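Local coordinates for mitogen-activated protein kinase kinase kinase 7 interacting protein 1 (Anopheles gambiae, PDB 2IRM) that probably serves as a phosphatase-fold adapter that associates with the kinase TAK1 and triggers its autophosphorylation and activation, at residues R164-L169 / G261-P266; R176-K181 / L188-L193. All coordinates share one frame; numbering follows the deposited sequence.

The two contacts lie on different sheets of one protein phosphatase 2C fold, which pairs two beta sheets face to face. Interaction 1 joins strands 166-172 and 257-263 of one sheet; interaction 2 is the hairpin 176-181/189-192 at the margin of the other. Strand 176-181 follows 166-172 in the chain, and all of 176-193 lies between residues 169 and 261, so interaction 2 is nested in the chain loop that interaction 1 closes. Their centres are about 13 Å apart, and side chains meet between the sheets: Leu-169 CD2 lies 3.8 Å from Ala-177 CB, and Ile-262 CD1 lies 3.8 Å from Leu-193 CD1. Each contact thus supplies apolar groups to the interface between the two sheets.

Interaction 1: residues R164-L169 / G261-P266; sequences RSHLYL and GIQITP
Leu-167 and Ile-262 pair through both of their peptide groups, which identifies them as an antiparallel hydrogen-bonded pair. Leu-167 N donates to Ile-262 O at 2.8 Å with an N-H...O angle of 162°, and Ile-262 N returns the bond to Leu-167 O at 3.0 Å. A weak second donor, Gly-261 N, reaches the same Leu-167 O. Two consecutive residues thereby oppose one, a G1 beta bulge, and Gly-261 occupies its positive-phi position. Its backbone also passes over one face of the Tyr-168 ring: Gly-261 CA is 4.1 Å from the ring centroid, a CH-pi contact, with Gly-261 N above the rim. Helix 87-108 packs against Tyr-168 as well, through residues such as Val-90 and Ile-94. The Tyr-168 backbone bonds to Leu-161 of strand 154-163, on the other side of the strand, and Leu-169 continues the pairing with 257-263 through Val-259.

Ser-165 O accepts a weak, bent bond from Ile-264 N and a CA-H...O contact from Gln-263 CA at 3.6 Å. Gln-263, extended with CG anti to the backbone N (chi1 -156°), crosses the His-166 ring at a slant; amide and ring planes are 49° apart, and His-166 CE1 is 3.7 Å from Gln-263 NE2. This is van der Waals contact of a ring carbon with the Gln-263 chain and amide, without a hydrogen bond between the two side chains. On the face carrying Leu-167 and Ile-262 the contact is apolar: Leu-167 CB meets Ile-262 CB at 4.2 Å and Ile-264 CG2 at 4.0 Å, while Ala-160 and Ile-162 touch Leu-167 and Ile-264, respectively. The chemistry implies that two backbone hydrogen bonds set the register beside the bulge, whereas Ser-165 and Ile-264 meet through one weak bond and the packing of the Ile-264 side chain on the Ser-165 backbone.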
loop_
_atom_site.group_PDB
_atom_site.type_symbol
_atom_site.label_atom_id
_atom_site.label_comp_id
_atom_site.label_asym_id
_atom_site.label_seq_id
_atom_site.Cartn_x
_atom_site.Cartn_y
_atom_site.Cartn_z
ATOM N N ARG A 164 -7.470 18.449 12.733
ATOM C CA ARG A 164 -7.258 19.799 13.275
ATOM C C ARG A 164 -5.794 20.178 13.504
ATOM O O ARG A 164 -5.291 20.141 14.635
ATOM C CB ARG A 164 -8.123 20.052 14.525
ATOM C CG ARG A 164 -8.030 19.006 15.637
ATOM C CD ARG A 164 -9.169 19.159 16.623
ATOM N NE ARG A 164 -9.116 20.445 17.321
ATOM C CZ ARG A 164 -10.124 20.976 18.007
ATOM N NH1 ARG A 164 -11.289 20.342 18.089
ATOM N NH2 ARG A 164 -9.967 22.149 18.606
ATOM N N SER A 165 -5.129 20.538 12.405
ATOM C CA SER A 165 -3.716 20.953 12.400
ATOM C C SER A 165 -2.737 19.866 12.876
ATOM O O SER A 165 -1.576 20.154 13.197
ATOM C CB SER A 165 -3.517 22.262 13.188
ATOM O OG SER A 165 -4.316 23.312 12.660
ATOM N N HIS A 166 -3.205 18.623 12.904
ATOM C CA HIS A 166 -2.387 17.496 13.337
ATOM C C HIS A 166 -2.506 16.341 12.352
ATOM O O HIS A 166 -3.613 15.949 11.964
ATOM C CB HIS A 166 -2.802 17.017 14.729
ATOM C CG HIS A 166 -2.238 17.830 15.854
ATOM N ND1 HIS A 166 -0.887 17.895 16.121
ATOM C CD2 HIS A 166 -2.846 18.580 16.805
ATOM C CE1 HIS A 166 -0.686 18.667 17.176
ATOM N NE2 HIS A 166 -1.859 19.094 17.611
ATOM N N LEU A 167 -1.362 15.794 11.961
ATOM C CA LEU A 167 -1.326 14.687 11.029
ATOM C C LEU A 167 -1.013 13.388 11.753
ATOM O O LEU A 167 -0.042 13.302 12.503
ATOM C CB LEU A 167 -0.289 14.950 9.940
ATOM C CG LEU A 167 0.163 13.768 9.081
ATOM C CD1 LEU A 167 -0.973 13.246 8.209
ATOM C CD2 LEU A 167 1.353 14.187 8.235
ATOM N N TYR A 168 -1.851 12.385 11.521
ATOM C CA TYR A 168 -1.672 11.067 12.104
ATOM C C TYR A 168 -1.538 10.107 10.959
ATOM O O TYR A 168 -2.157 10.302 9.915
ATOM C CB TYR A 168 -2.885 10.699 12.947
ATOM C CG TYR A 168 -3.021 11.555 14.173
ATOM C CD1 TYR A 168 -3.554 12.843 14.095
ATOM C CD2 TYR A 168 -2.605 11.089 15.415
ATOM C CE1 TYR A 168 -3.669 13.645 15.223
ATOM C CE2 TYR A 168 -2.722 11.884 16.554
ATOM C CZ TYR A 168 -3.253 13.158 16.446
ATOM O OH TYR A 168 -3.364 13.944 17.564
ATOM N N LEU A 169 -0.737 9.070 11.139
ATOM C CA LEU A 169 -0.445 8.177 10.034
ATOM C C LEU A 169 -0.398 6.729 10.490
ATOM O O LEU A 169 0.387 6.362 11.362
ATOM C CB LEU A 169 0.874 8.596 9.376
ATOM C CG LEU A 169 1.293 8.051 8.001
ATOM C CD1 LEU A 169 1.891 6.643 8.107
ATOM C CD2 LEU A 169 0.162 8.091 6.975
ATOM N N GLY A 261 0.447 12.754 15.756
ATOM C CA GLY A 261 0.425 14.161 16.110
ATOM C C GLY A 261 1.555 14.975 15.529
ATOM O O GLY A 261 2.123 15.822 16.213
ATOM N N ILE A 262 1.878 14.715 14.267
ATOM C CA ILE A 262 2.795 15.552 13.519
ATOM C C ILE A 262 2.074 16.857 13.224
ATOM O O ILE A 262 1.138 16.904 12.421
ATOM C CB ILE A 262 3.240 14.885 12.214
ATOM C CG1 ILE A 262 3.960 13.567 12.513
ATOM C CG2 ILE A 262 4.140 15.822 11.418
ATOM C CD1 ILE A 262 3.782 12.494 11.431
ATOM N N GLN A 263 2.502 17.913 13.901
ATOM C CA GLN A 263 1.838 19.192 13.791
ATOM C C GLN A 263 2.188 19.821 12.457
ATOM O O GLN A 263 3.281 20.363 12.287
ATOM C CB GLN A 263 2.241 20.103 14.954
ATOM C CG GLN A 263 1.225 21.206 15.276
ATOM C CD GLN A 263 1.338 21.729 16.708
ATOM O OE1 GLN A 263 0.741 22.751 17.047
ATOM N NE2 GLN A 263 2.099 21.027 17.552
ATOM N N ILE A 264 1.263 19.717 11.505
ATOM C CA ILE A 264 1.429 20.347 10.195
ATOM C C ILE A 264 1.631 21.858 10.340
ATOM O O ILE A 264 0.721 22.589 10.745
ATOM C CB ILE A 264 0.268 20.021 9.231
ATOM C CG1 ILE A 264 -1.071 20.079 9.971
ATOM C CG2 ILE A 264 0.467 18.635 8.629
ATOM C CD1 ILE A 264 -2.304 20.216 9.081
ATOM N N THR A 265 2.852 22.289 10.030
ATOM C CA THR A 265 3.313 23.666 10.207
ATOM C C THR A 265 3.443 24.365 8.852
ATOM O O THR A 265 3.373 23.698 7.816
ATOM C CB THR A 265 4.683 23.692 10.918
ATOM O OG1 THR A 265 5.528 22.669 10.372
ATOM C CG2 THR A 265 4.515 23.475 12.416
ATOM N N PRO A 266 3.622 25.711 8.847
ATOM C CA PRO A 266 3.877 26.443 7.597
ATOM C C PRO A 266 5.030 25.854 6.778
ATOM O O PRO A 266 5.007 25.921 5.546
ATOM C CB PRO A 266 4.241 27.849 8.084
ATOM C CG PRO A 266 3.532 27.989 9.371
ATOM C CD PRO A 266 3.569 26.627 10.004
#

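Interaction 2: residues R176-K181 / L188-L193; sequences RALLCK and LTVTQL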
loop_
_atom_site.group_PDB
_atom_site.type_symbol
_atom_site.label_atom_id
_atom_site.label_comp_id
_atom_site.label_asym_id
_atom_site.label_seq_id
_atom_site.Cartn_x
_atom_site.Cartn_y
_atom_site.Cartn_z
ATOM N N ARG A 176 3.036 3.596 1.092
ATOM C CA ARG A 176 4.009 4.493 1.712
ATOM C C ARG A 176 3.556 5.945 1.819
ATOM O O ARG A 176 2.802 6.431 0.978
ATOM C CB ARG A 176 5.335 4.416 0.948
ATOM C CG ARG A 176 6.560 4.924 1.703
ATOM C CD ARG A 176 7.795 4.818 0.834
ATOM N NE ARG A 176 8.066 3.449 0.391
ATOM C CZ ARG A 176 8.857 3.143 -0.633
ATOM N NH1 ARG A 176 9.451 4.114 -1.320
ATOM N NH2 ARG A 176 9.058 1.874 -0.977
ATOM N N ALA A 177 4.059 6.629 2.846
ATOM C CA ALA A 177 3.755 8.031 3.114
ATOM C C ALA A 177 5.015 8.902 3.246
ATOM O O ALA A 177 5.925 8.608 4.038
ATOM C CB ALA A 177 2.919 8.136 4.368
ATOM N N LEU A 178 5.047 9.982 2.467
ATOM C CA LEU A 178 6.156 10.935 2.485
ATOM C C LEU A 178 5.692 12.336 2.854
ATOM O O LEU A 178 4.671 12.814 2.347
ATOM C CB LEU A 178 6.839 10.989 1.117
ATOM C CG LEU A 178 7.371 9.701 0.482
ATOM C CD1 LEU A 178 8.148 9.996 -0.789
ATOM C CD2 LEU A 178 8.216 8.879 1.455
ATOM N N LEU A 179 6.442 12.988 3.738
ATOM C CA LEU A 179 6.234 14.405 4.021
ATOM C C LEU A 179 7.357 15.220 3.410
ATOM O O LEU A 179 8.540 14.899 3.565
ATOM C CB LEU A 179 6.157 14.674 5.524
ATOM C CG LEU A 179 5.447 15.941 6.037
ATOM C CD1 LEU A 179 6.329 17.171 5.943
ATOM C CD2 LEU A 179 4.111 16.213 5.351
ATOM N N CYS A 180 6.984 16.279 2.709
ATOM C CA CYS A 180 7.970 17.165 2.135
ATOM C C CYS A 180 8.024 18.433 2.948
ATOM O O CYS A 180 7.057 19.201 3.000
ATOM C CB CYS A 180 7.648 17.459 0.677
ATOM S SG CYS A 180 7.514 15.958 -0.293
ATOM N N LYS A 181 9.156 18.623 3.613
ATOM C CA LYS A 181 9.405 19.840 4.366
ATOM C C LYS A 181 10.421 20.704 3.635
ATOM O O LYS A 181 11.314 20.192 2.957
ATOM C CB LYS A 181 9.898 19.504 5.778
ATOM C CG LYS A 181 8.815 19.556 6.846
ATOM C CD LYS A 181 9.174 18.733 8.077
ATOM C CE LYS A 181 8.350 19.184 9.281
ATOM N NZ LYS A 181 8.074 18.085 10.250
ATOM N N LEU A 188 14.071 20.977 -0.339
ATOM C CA LEU A 188 12.991 20.030 -0.155
ATOM C C LEU A 188 13.572 18.809 0.535
ATOM O O LEU A 188 14.342 18.048 -0.060
ATOM C CB LEU A 188 12.199 19.621 -1.400
ATOM C CG LEU A 188 10.832 20.286 -1.613
ATOM C CD1 LEU A 188 10.082 19.598 -2.747
ATOM C CD2 LEU A 188 9.979 20.289 -0.341
ATOM N N THR A 189 13.192 18.636 1.798
ATOM C CA THR A 189 13.587 17.472 2.581
ATOM C C THR A 189 12.467 16.433 2.633
ATOM O O THR A 189 11.426 16.642 3.269
ATOM C CB THR A 189 14.015 17.861 4.012
ATOM O OG1 THR A 189 12.931 18.510 4.681
ATOM C CG2 THR A 189 15.207 18.798 3.977
ATOM N N VAL A 190 12.691 15.320 1.937
ATOM C CA VAL A 190 11.792 14.169 1.956
ATOM C C VAL A 190 11.976 13.436 3.274
ATOM O O VAL A 190 13.100 13.182 3.698
ATOM C CB VAL A 190 12.088 13.202 0.786
ATOM C CG1 VAL A 190 11.077 12.067 0.736
ATOM C CG2 VAL A 190 12.093 13.955 -0.530
ATOM N N THR A 191 10.869 13.111 3.931
ATOM C CA THR A 191 10.937 12.365 5.181
ATOM C C THR A 191 9.790 11.355 5.311
ATOM O O THR A 191 8.644 11.733 5.545
ATOM C CB THR A 191 11.107 13.304 6.438
ATOM O OG1 THR A 191 10.560 12.670 7.598
ATOM C CG2 THR A 191 10.453 14.675 6.245
ATOM N N GLN A 192 10.118 10.073 5.141
ATOM C CA GLN A 192 9.131 8.982 5.179
ATOM C C GLN A 192 8.535 8.756 6.576
ATOM O O GLN A 192 9.255 8.428 7.517
ATOM C CB GLN A 192 9.754 7.676 4.654
ATOM C CG GLN A 192 8.820 6.459 4.697
ATOM C CD GLN A 192 9.377 5.208 4.007
ATOM O OE1 GLN A 192 10.197 5.287 3.086
ATOM N NE2 GLN A 192 8.905 4.044 4.444
ATOM N N LEU A 193 7.221 8.931 6.701
ATOM C CA LEU A 193 6.522 8.651 7.963
ATOM C C LEU A 193 6.099 7.183 8.032
ATOM O O LEU A 193 5.954 6.603 9.123
ATOM C CB LEU A 193 5.283 9.546 8.127
ATOM C CG LEU A 193 5.326 11.081 8.136
ATOM C CD1 LEU A 193 6.534 11.627 8.893
ATOM C CD2 LEU A 193 5.302 11.594 6.716
#
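The guanidinium of Arg-176 and the carboxamide of Gln-192 have planes only 4° apart, although the two side chains cross at about a right angle. They sit at the open end of a beta hairpin, strands 176-181 and 189-192. The amide oxygen approaches the guanidinium obliquely, and the closer contact is with the aliphatic chain, Gln-192 OE1 lying 3.3 Å from Arg-176 CD. Asp-196 ties the groups together: one carboxylate oxygen forms a salt bridge with Arg-176 NE and the other accepts a hydrogen bond from Gln-192 NE2. Asn-294 OD1 takes Arg-176 NH1, so both flat groups have partners that would limit their rotation. The bend at chi3 of Arg-176 (-59°) turns the guanidinium toward these acceptors.

Strand 189-192 is the outermost of its sheet within the chain, and 176-181 pairs on its other side with 268-274. Leu-179 and Thr-191 exchange two backbone bonds, Leu-179 N to Thr-191 O at 3.1 Å and Thr-191 N to Leu-179 O at 3.0 Å, and Leu-193 N adds one to Ala-177 O. On the face of Leu-178, Cys-180 and Val-190, Leu-178 CD1 meets Val-190 CG1 at 3.9 Å and Leu-178 CD2 meets Gln-192 CB at 3.7 Å; helix 292-304 covers this side through Asn-294, Arg-295 and Val-298. On the other face Leu-193 CD2 packs against Leu-179 CB.

Lys-181 and Thr-189 close the opposite end. Lys-181 N donates to Thr-189 O, and Lys-181 O accepts twice, from Thr-189 N at 2.7 Å, nearly along the C=O axis, and from the Thr-189 hydroxyl. With chi1 at 60°, OG1 sits between the backbone N and carbonyl carbon and reaches Lys-181 O at 2.9 Å from above the carbonyl plane.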